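Local coordinates for protein diguanylate cyclase with PAS/PAC sensor (Marinobacter aquaeolei, PDB 3H9W) that probably makes cyclic di-GMP from two molecules of GTP, this chain being its N-terminal PAS sensor domain and not the catalytic GGDEF part, at residues I5-N10 with G101-I106; E67-A72 with W81-V86. One frame throughout, in Å; residues are numbered along the deposited sequence.

Contact 1: residues I5-N10 with G101-I106; sequences IPWKIN and GFMFDI
The carbonyl oxygen of Ile5 is held by two groups of the strand opposite it: Met103 N donates a hydrogen bond to Ile5 O at 2.8 Å, and Phe102 CA brings its hydrogen to Ile5 O at 3.1 Å. This antiparallel pairing joins the first and last strands of the PAS fold, which lie side by side in the middle of its sheet. Ile5 N returns a bond to Met103 O (2.9 Å). Two residues along, Gly101 N points almost straight at Trp7 O, 3.0 Å away with 169° at the hydrogen, and Trp7 N reaches back to Gly101 O.

Between these two hydrogen-bonded pairs, Pro6 faces Phe102 on the side of the sheet turned to the second subunit. Pro6 CB packs on Phe102 CE1 at 3.6 Å, while Phe102 also meets its own counterpart, Phe102 of the second subunit. The other side of the sheet carries Ile5, Trp7 and selenomethionine Met103. With CG of Trp7 between backbone N and carbonyl carbon (chi1 59°), the indole folds back over Gly101, whose lack of a side chain lets the ring lie close on its backbone. One indole face rests on Gly101; the opposite face takes the terminal methyl of Met103, whose side chain crosses that of Trp7 at about a right angle. The bend at chi3 helps bring that methyl over the ring, whereas the selenium approaches obliquely in a Met-aromatic contact. Met103 CE lies 3.9 Å from the centroid of the five-membered ring of Trp7, 17° off its normal.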
ATOM      1  N   ILE A   5      -7.814  -1.122  -0.144  1.00 28.11           N
ATOM      2  CA  ILE A   5      -8.134  -1.839  -1.365  1.00 20.69           C
ATOM      3  C   ILE A   5      -6.870  -2.072  -2.166  1.00 17.79           C
ATOM      4  O   ILE A   5      -6.284  -1.131  -2.703  1.00 18.90           O
ATOM      5  CB  ILE A   5      -9.119  -1.040  -2.239  1.00 21.31           C
ATOM      6  CG1 ILE A   5     -10.377  -0.716  -1.431  1.00 31.22           C
ATOM      7  CG2 ILE A   5      -9.481  -1.848  -3.475  1.00 25.58           C
ATOM      8  CD1 ILE A   5     -11.223   0.384  -2.033  1.00 24.36           C
ATOM      9  N   PRO A   6      -6.423  -3.332  -2.249  1.00 19.79           N
ATOM     10  CA  PRO A   6      -5.214  -3.661  -3.000  1.00 17.92           C
ATOM     11  C   PRO A   6      -5.494  -3.694  -4.497  1.00 19.42           C
ATOM     12  O   PRO A   6      -6.606  -4.018  -4.920  1.00 19.71           O
ATOM     13  CB  PRO A   6      -4.837  -5.035  -2.451  1.00 20.73           C
ATOM     14  CG  PRO A   6      -6.185  -5.658  -2.206  1.00 22.08           C
ATOM     15  CD  PRO A   6      -6.958  -4.521  -1.556  1.00 25.75           C
ATOM     16  N   TRP A   7      -4.491  -3.337  -5.292  1.00 17.94           N
ATOM     17  CA  TRP A   7      -4.634  -3.359  -6.743  1.00 22.45           C
ATOM     18  C   TRP A   7      -3.263  -3.410  -7.407  1.00 20.22           C
ATOM     19  O   TRP A   7      -2.241  -3.102  -6.786  1.00 22.00           O
ATOM     20  CB  TRP A   7      -5.398  -2.126  -7.237  1.00 19.85           C
ATOM     21  CG  TRP A   7      -4.739  -0.841  -6.880  1.00 18.90           C
ATOM     22  CD1 TRP A   7      -4.986  -0.066  -5.781  1.00 14.29           C
ATOM     23  CD2 TRP A   7      -3.665  -0.208  -7.587  1.00 27.05           C
ATOM     24  NE1 TRP A   7      -4.126   1.013  -5.760  1.00 21.14           N
ATOM     25  CE2 TRP A   7      -3.306   0.947  -6.857  1.00 18.00           C
ATOM     26  CE3 TRP A   7      -2.970  -0.507  -8.769  1.00 20.51           C
ATOM     27  CZ2 TRP A   7      -2.282   1.797  -7.263  1.00 17.74           C
ATOM     28  CZ3 TRP A   7      -1.951   0.340  -9.175  1.00 25.38           C
ATOM     29  CH2 TRP A   7      -1.616   1.484  -8.421  1.00 25.27           C
ATOM     30  N   LYS A   8      -3.259  -3.799  -8.676  1.00 20.28           N
ATOM     31  CA  LYS A   8      -2.043  -3.891  -9.467  1.00 21.11           C
ATOM     32  C   LYS A   8      -2.410  -3.618 -10.913  1.00 23.14           C
ATOM     33  O   LYS A   8      -3.475  -4.037 -11.383  1.00 22.99           O
ATOM     34  CB  LYS A   8      -1.418  -5.283  -9.366  1.00 29.36           C
ATOM     35  CG  LYS A   8      -0.123  -5.424 -10.163  1.00 34.55           C
ATOM     36  CD  LYS A   8       0.406  -6.849 -10.124  1.00 39.86           C
ATOM     37  CE  LYS A   8       1.746  -6.966 -10.840  1.00 41.73           C
ATOM     38  NZ  LYS A   8       2.273  -8.356 -10.791  1.00 42.59           N
ATOM     39  N   ILE A   9      -1.528  -2.907 -11.604  1.00 19.62           N
ATOM     40  CA  ILE A   9      -1.724  -2.550 -13.006  1.00 24.24           C
ATOM     41  C   ILE A   9      -0.547  -3.014 -13.858  1.00 27.90           C
ATOM     42  O   ILE A   9       0.612  -2.774 -13.515  1.00 30.91           O
ATOM     43  CB  ILE A   9      -1.845  -1.018 -13.187  1.00 25.99           C
ATOM     44  CG1 ILE A   9      -3.182  -0.520 -12.635  1.00 24.49           C
ATOM     45  CG2 ILE A   9      -1.702  -0.655 -14.666  1.00 25.29           C
ATOM     46  CD1 ILE A   9      -4.354  -0.806 -13.527  1.00 47.04           C
ATOM     47  N   ASN A  10      -0.850  -3.675 -14.969  1.00 30.35           N
ATOM     48  CA  ASN A  10       0.181  -4.134 -15.896  1.00 28.47           C
ATOM     49  C   ASN A  10       0.559  -2.891 -16.692  1.00 26.89           C
ATOM     50  O   ASN A  10      -0.264  -2.342 -17.415  1.00 26.53           O
ATOM     51  CB  ASN A  10      -0.392  -5.216 -16.821  1.00 32.31           C
ATOM     52  CG  ASN A  10       0.606  -5.692 -17.861  1.00 42.94           C
ATOM     53  OD1 ASN A  10       0.989  -4.944 -18.759  1.00 51.20           O
ATOM     54  ND2 ASN A  10       1.035  -6.940 -17.739  1.00 43.03           N
ATOM     55  N   GLY A 101      -0.310  -1.170  -5.498  1.00 22.02           N
ATOM     56  CA  GLY A 101      -0.572  -0.295  -4.378  1.00 22.79           C
ATOM     57  C   GLY A 101      -1.888  -0.538  -3.691  1.00 22.80           C
ATOM     58  O   GLY A 101      -2.458  -1.629  -3.767  1.00 22.48           O
ATOM     59  N   PHE A 102      -2.375   0.499  -3.022  1.00 15.51           N
ATOM     60  CA  PHE A 102      -3.633   0.420  -2.297  1.00 14.99           C
ATOM     61  C   PHE A 102      -4.425   1.707  -2.471  1.00 15.34           C
ATOM     62  O   PHE A 102      -3.852   2.776  -2.655  1.00 18.47           O
ATOM     63  CB  PHE A 102      -3.382   0.265  -0.791  1.00 17.77           C
ATOM     64  CG  PHE A 102      -2.790  -1.052  -0.383  1.00 20.04           C
ATOM     65  CD1 PHE A 102      -3.592  -2.168  -0.223  1.00 24.18           C
ATOM     66  CD2 PHE A 102      -1.430  -1.160  -0.111  1.00 32.08           C
ATOM     67  CE1 PHE A 102      -3.047  -3.386   0.210  1.00 30.46           C
ATOM     68  CE2 PHE A 102      -0.874  -2.371   0.320  1.00 29.46           C
ATOM     69  CZ  PHE A 102      -1.692  -3.479   0.479  1.00 29.32           C
HETATM   70  N   MSE A 103      -5.745   1.585  -2.400  1.00 18.35           N
HETATM   71  CA  MSE A 103      -6.632   2.738  -2.440  1.00 18.07           C
HETATM   72  C   MSE A 103      -7.230   2.754  -1.044  1.00 20.97           C
HETATM   73  O   MSE A 103      -7.623   1.712  -0.519  1.00 21.36           O
HETATM   74  CB  MSE A 103      -7.733   2.568  -3.484  1.00 14.71           C
HETATM   75  CG  MSE A 103      -7.336   3.032  -4.864  1.00 26.14           C
HETATM   76 SE   MSE A 103      -8.578   2.389  -6.190  1.00 33.51          SE
HETATM   77  CE  MSE A 103      -7.321   2.211  -7.635  1.00 22.45           C
ATOM     78  N   PHE A 104      -7.286   3.938  -0.447  1.00 18.35           N
ATOM     79  CA  PHE A 104      -7.805   4.100   0.906  1.00 17.71           C
ATOM     80  C   PHE A 104      -8.938   5.112   0.948  1.00 22.60           C
ATOM     81  O   PHE A 104      -8.859   6.165   0.313  1.00 19.68           O
ATOM     82  CB  PHE A 104      -6.699   4.619   1.824  1.00 19.39           C
ATOM     83  CG  PHE A 104      -5.514   3.707   1.938  1.00 25.25           C
ATOM     84  CD1 PHE A 104      -5.534   2.633   2.822  1.00 30.08           C
ATOM     85  CD2 PHE A 104      -4.369   3.931   1.176  1.00 23.66           C
ATOM     86  CE1 PHE A 104      -4.426   1.796   2.947  1.00 25.67           C
ATOM     87  CE2 PHE A 104      -3.256   3.099   1.294  1.00 21.80           C
ATOM     88  CZ  PHE A 104      -3.287   2.030   2.182  1.00 23.31           C
ATOM     89  N   ASP A 105      -9.978   4.796   1.713  1.00 21.75           N
ATOM     90  CA  ASP A 105     -11.112   5.694   1.897  1.00 27.53           C
ATOM     91  C   ASP A 105     -10.623   6.705   2.933  1.00 28.65           C
ATOM     92  O   ASP A 105     -10.303   6.327   4.062  1.00 22.10           O
ATOM     93  CB  ASP A 105     -12.306   4.900   2.447  1.00 23.54           C
ATOM     94  CG  ASP A 105     -13.466   5.778   2.881  1.00 25.71           C
ATOM     95  OD1 ASP A 105     -13.387   7.018   2.753  1.00 23.46           O
ATOM     96  OD2 ASP A 105     -14.479   5.215   3.358  1.00 28.20           O
ATOM     97  N   ILE A 106     -10.528   7.977   2.553  1.00 27.34           N
ATOM     98  CA  ILE A 106     -10.079   8.991   3.504  1.00 17.85           C
ATOM     99  C   ILE A 106     -11.177   9.999   3.803  1.00 24.08           C
ATOM    100  O   ILE A 106     -10.918  11.181   4.034  1.00 26.68           O
ATOM    101  CB  ILE A 106      -8.819   9.737   3.016  1.00 19.31           C
ATOM    102  CG1 ILE A 106      -9.058  10.377   1.652  1.00 16.35           C
ATOM    103  CG2 ILE A 106      -7.649   8.775   2.954  1.00 22.11           C
ATOM    104  CD1 ILE A 106      -7.947  11.350   1.261  1.00 18.98           C
TER

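Contact 2: residues E67-A72 with W81-V86; sequences EADYRA and WIRDVV
Arg83 and Asp69 lie side by side on one face of the sheet, and almost the whole length of the arginine follows the carboxylate. CB leaves the strand close to Asp69 OD1. With chi1 at 172°, CG is anti to the backbone N and passes Asp69 OD1 at 3.4 Å. CD is close to both Asp69 and Glu67, with Glu67 OE2 3.8 Å from Arg83 CD. The chain then bends at chi3, and the guanidinium takes Asp69 side-on: Arg83 NE donates to Asp69 OD1 at 2.9 Å and Arg83 NH2 to Asp69 OD2 at 2.7 Å. Both oxygens are met on their syn sides and near the guanidinium plane, a two-point grip that restricts rotation of both groups. Glu67 adds only a long salt bridge, of charge alone, since its OE2 stands well out of that plane; its stronger partner is Lys3 of the second subunit. Arg83 NH2 also pairs with Glu109.

Further along this face, Arg71 CG makes a CH-pi contact 3.4 Å above the ring plane of Trp81, over its centre. The Arg71 guanidinium runs nearly parallel to the indole (planes 4° apart), and its NE forms a salt bridge with Asp48. The ring of His110 stacks with Trp81.

On the other face, Tyr70 presents its ring edge to Asp84, with Tyr70 OH 3.6 Å from Asp84 CB, while Ile82 O lies over the ring near its rim. The hydroxyl is hydrogen-bonded to Trp40. On the same face, Ala72 CB packs on Ile82 CD1 at 3.7 Å. Paired backbone bonds join Ala68 to Asp84 and Tyr70 to Ile82, the regular pattern of an antiparallel beta hairpin, here the one that forms the 66-73 edge of the PAS sheet beside helix 46-61.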
ATOM      1  N   GLU A  67       1.722   9.212  -4.592  1.00 21.34           N
ATOM      2  CA  GLU A  67       0.403   9.058  -3.996  1.00 20.65           C
ATOM      3  C   GLU A  67      -0.397  10.308  -4.332  1.00 18.91           C
ATOM      4  O   GLU A  67       0.176  11.376  -4.530  1.00 19.58           O
ATOM      5  CB  GLU A  67       0.505   8.898  -2.477  1.00 23.48           C
ATOM      6  CG  GLU A  67       0.953  10.145  -1.746  1.00 29.51           C
ATOM      7  CD  GLU A  67       0.884   9.985  -0.235  1.00 42.57           C
ATOM      8  OE1 GLU A  67       1.639   9.155   0.304  1.00 33.08           O
ATOM      9  OE2 GLU A  67       0.073  10.690   0.406  1.00 45.71           O
ATOM     10  N   ALA A  68      -1.716  10.166  -4.415  1.00 19.08           N
ATOM     11  CA  ALA A  68      -2.592  11.286  -4.729  1.00 17.73           C
ATOM     12  C   ALA A  68      -3.916  11.165  -3.997  1.00 22.10           C
ATOM     13  O   ALA A  68      -4.429  10.062  -3.792  1.00 24.38           O
ATOM     14  CB  ALA A  68      -2.848  11.353  -6.245  1.00 22.23           C
ATOM     15  N   ASP A  69      -4.455  12.309  -3.591  1.00 20.56           N
ATOM     16  CA  ASP A  69      -5.734  12.366  -2.902  1.00 20.30           C
ATOM     17  C   ASP A  69      -6.731  12.955  -3.886  1.00 20.84           C
ATOM     18  O   ASP A  69      -6.474  14.000  -4.482  1.00 21.34           O
ATOM     19  CB  ASP A  69      -5.647  13.281  -1.674  1.00 23.82           C
ATOM     20  CG  ASP A  69      -4.826  12.685  -0.549  1.00 29.46           C
ATOM     21  OD1 ASP A  69      -4.101  11.698  -0.792  1.00 27.66           O
ATOM     22  OD2 ASP A  69      -4.908  13.212   0.581  1.00 23.61           O
ATOM     23  N   TYR A  70      -7.862  12.285  -4.065  1.00 21.40           N
ATOM     24  CA  TYR A  70      -8.874  12.782  -4.984  1.00 23.67           C
ATOM     25  C   TYR A  70     -10.257  12.243  -4.656  1.00 26.45           C
ATOM     26  O   TYR A  70     -10.422  11.319  -3.844  1.00 18.82           O
ATOM     27  CB  TYR A  70      -8.515  12.412  -6.432  1.00 20.40           C
ATOM     28  CG  TYR A  70      -8.316  10.933  -6.628  1.00 18.59           C
ATOM     29  CD1 TYR A  70      -7.050  10.357  -6.512  1.00 17.18           C
ATOM     30  CD2 TYR A  70      -9.406  10.090  -6.856  1.00 19.57           C
ATOM     31  CE1 TYR A  70      -6.877   8.978  -6.611  1.00 17.10           C
ATOM     32  CE2 TYR A  70      -9.236   8.707  -6.960  1.00 15.98           C
ATOM     33  CZ  TYR A  70      -7.968   8.163  -6.830  1.00 16.13           C
ATOM     34  OH  TYR A  70      -7.806   6.793  -6.887  1.00 20.13           O
ATOM     35  N   ARG A  71     -11.254  12.841  -5.297  1.00 17.98           N
ATOM     36  CA  ARG A  71     -12.634  12.449  -5.118  1.00 21.45           C
ATOM     37  C   ARG A  71     -12.976  11.408  -6.170  1.00 25.98           C
ATOM     38  O   ARG A  71     -12.993  11.701  -7.371  1.00 26.65           O
ATOM     39  CB  ARG A  71     -13.541  13.680  -5.258  1.00 28.75           C
ATOM     40  CG  ARG A  71     -13.400  14.658  -4.094  1.00 21.40           C
ATOM     41  CD  ARG A  71     -13.660  16.098  -4.503  1.00 31.75           C
ATOM     42  NE  ARG A  71     -12.593  16.641  -5.351  1.00 24.37           N
ATOM     43  CZ  ARG A  71     -12.573  17.892  -5.806  1.00 34.64           C
ATOM     44  NH1 ARG A  71     -13.558  18.727  -5.494  1.00 26.37           N
ATOM     45  NH2 ARG A  71     -11.582  18.305  -6.580  1.00 28.37           N
ATOM     46  N   ALA A  72     -13.217  10.183  -5.717  1.00 20.82           N
ATOM     47  CA  ALA A  72     -13.568   9.092  -6.615  1.00 24.39           C
ATOM     48  C   ALA A  72     -15.071   9.125  -6.814  1.00 18.81           C
ATOM     49  O   ALA A  72     -15.818   9.517  -5.916  1.00 24.07           O
ATOM     50  CB  ALA A  72     -13.148   7.742  -6.006  1.00 23.15           C
ATOM     51  N   TRP A  81     -13.787  10.535  -1.073  1.00 16.69           N
ATOM     52  CA  TRP A  81     -12.390  10.922  -0.983  1.00 18.97           C
ATOM     53  C   TRP A  81     -11.504   9.701  -0.824  1.00 24.70           C
ATOM     54  O   TRP A  81     -11.644   8.935   0.132  1.00 23.06           O
ATOM     55  CB  TRP A  81     -12.168  11.859   0.201  1.00 21.59           C
ATOM     56  CG  TRP A  81     -12.444  13.286  -0.132  1.00 24.89           C
ATOM     57  CD1 TRP A  81     -13.551  14.016   0.204  1.00 25.33           C
ATOM     58  CD2 TRP A  81     -11.596  14.162  -0.882  1.00 22.84           C
ATOM     59  NE1 TRP A  81     -13.440  15.297  -0.286  1.00 20.23           N
ATOM     60  CE2 TRP A  81     -12.250  15.414  -0.958  1.00 26.03           C
ATOM     61  CE3 TRP A  81     -10.343  14.012  -1.498  1.00 21.01           C
ATOM     62  CZ2 TRP A  81     -11.694  16.513  -1.628  1.00 28.39           C
ATOM     63  CZ3 TRP A  81      -9.789  15.105  -2.165  1.00 25.49           C
ATOM     64  CH2 TRP A  81     -10.467  16.340  -2.222  1.00 27.14           C
ATOM     65  N   ILE A  82     -10.575   9.545  -1.757  1.00 19.28           N
ATOM     66  CA  ILE A  82      -9.666   8.413  -1.757  1.00 20.93           C
ATOM     67  C   ILE A  82      -8.207   8.836  -1.882  1.00 15.42           C
ATOM     68  O   ILE A  82      -7.886   9.857  -2.492  1.00 19.26           O
ATOM     69  CB  ILE A  82     -10.023   7.448  -2.927  1.00 18.65           C
ATOM     70  CG1 ILE A  82     -11.237   6.601  -2.530  1.00 22.46           C
ATOM     71  CG2 ILE A  82      -8.822   6.578  -3.298  1.00 21.33           C
ATOM     72  CD1 ILE A  82     -11.595   5.519  -3.520  1.00 28.81           C
ATOM     73  N   ARG A  83      -7.333   8.050  -1.264  1.00 17.95           N
ATOM     74  CA  ARG A  83      -5.901   8.268  -1.343  1.00 16.51           C
ATOM     75  C   ARG A  83      -5.391   7.039  -2.079  1.00 18.18           C
ATOM     76  O   ARG A  83      -5.615   5.912  -1.642  1.00 19.85           O
ATOM     77  CB  ARG A  83      -5.255   8.335   0.048  1.00 19.36           C
ATOM     78  CG  ARG A  83      -3.709   8.375   0.021  1.00 25.00           C
ATOM     79  CD  ARG A  83      -3.142   8.859   1.357  1.00 33.00           C
ATOM     80  NE  ARG A  83      -3.636  10.206   1.630  1.00 24.05           N
ATOM     81  CZ  ARG A  83      -4.138  10.618   2.789  1.00 28.52           C
ATOM     82  NH1 ARG A  83      -4.212   9.793   3.827  1.00 26.37           N
ATOM     83  NH2 ARG A  83      -4.612  11.853   2.888  1.00 23.97           N
ATOM     84  N   ASP A  84      -4.731   7.261  -3.207  1.00 18.02           N
ATOM     85  CA  ASP A  84      -4.185   6.170  -3.999  1.00 19.98           C
ATOM     86  C   ASP A  84      -2.672   6.229  -3.765  1.00 24.64           C
ATOM     87  O   ASP A  84      -2.050   7.276  -3.963  1.00 20.29           O
ATOM     88  CB  ASP A  84      -4.541   6.398  -5.474  1.00 18.95           C
ATOM     89  CG  ASP A  84      -4.278   5.186  -6.347  1.00 23.61           C
ATOM     90  OD1 ASP A  84      -3.963   4.104  -5.816  1.00 24.29           O
ATOM     91  OD2 ASP A  84      -4.399   5.321  -7.586  1.00 23.02           O
ATOM     92  N   VAL A  85      -2.100   5.115  -3.311  1.00 21.14           N
ATOM     93  CA  VAL A  85      -0.670   5.017  -3.026  1.00 21.99           C
ATOM     94  C   VAL A  85      -0.078   4.020  -3.994  1.00 17.34           C
ATOM     95  O   VAL A  85      -0.526   2.877  -4.066  1.00 16.36           O
ATOM     96  CB  VAL A  85      -0.415   4.539  -1.587  1.00 26.68           C
ATOM     97  CG1 VAL A  85       1.086   4.497  -1.312  1.00 25.69           C
ATOM     98  CG2 VAL A  85      -1.101   5.481  -0.607  1.00 25.20           C
ATOM     99  N   VAL A  86       0.945   4.461  -4.719  1.00 22.30           N
ATOM    100  CA  VAL A  86       1.549   3.652  -5.764  1.00 21.12           C
ATOM    101  C   VAL A  86       3.032   3.358  -5.669  1.00 20.51           C
ATOM    102  O   VAL A  86       3.852   4.260  -5.486  1.00 18.21           O
ATOM    103  CB  VAL A  86       1.330   4.317  -7.142  1.00 20.49           C
ATOM    104  CG1 VAL A  86       1.787   3.381  -8.247  1.00 24.19           C
ATOM    105  CG2 VAL A  86      -0.143   4.683  -7.310  1.00 22.19           C
TER

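The two contacts lie in one five-stranded antiparallel sheet, their centres about 9 Å apart. Across it the strands run 15-19, 5-10, 96-105, 79-90, 66-73, so contact 1 joins the second and third and contact 2 the fourth and fifth. Strands 79-90 and 96-105, consecutive in the chain, connect them through probable backbone hydrogen bonds such as Phe104 N to Arg83 O (2.8 Å). Along the chain, both segments of contact 2 come between those of contact 1. Contact 1 pairs the N-terminal strand with the last one, in the 2-1-5-4-3 order of PAS domains. Both contacts also touch the second subunit, so this sheet contributes to the dimer interface.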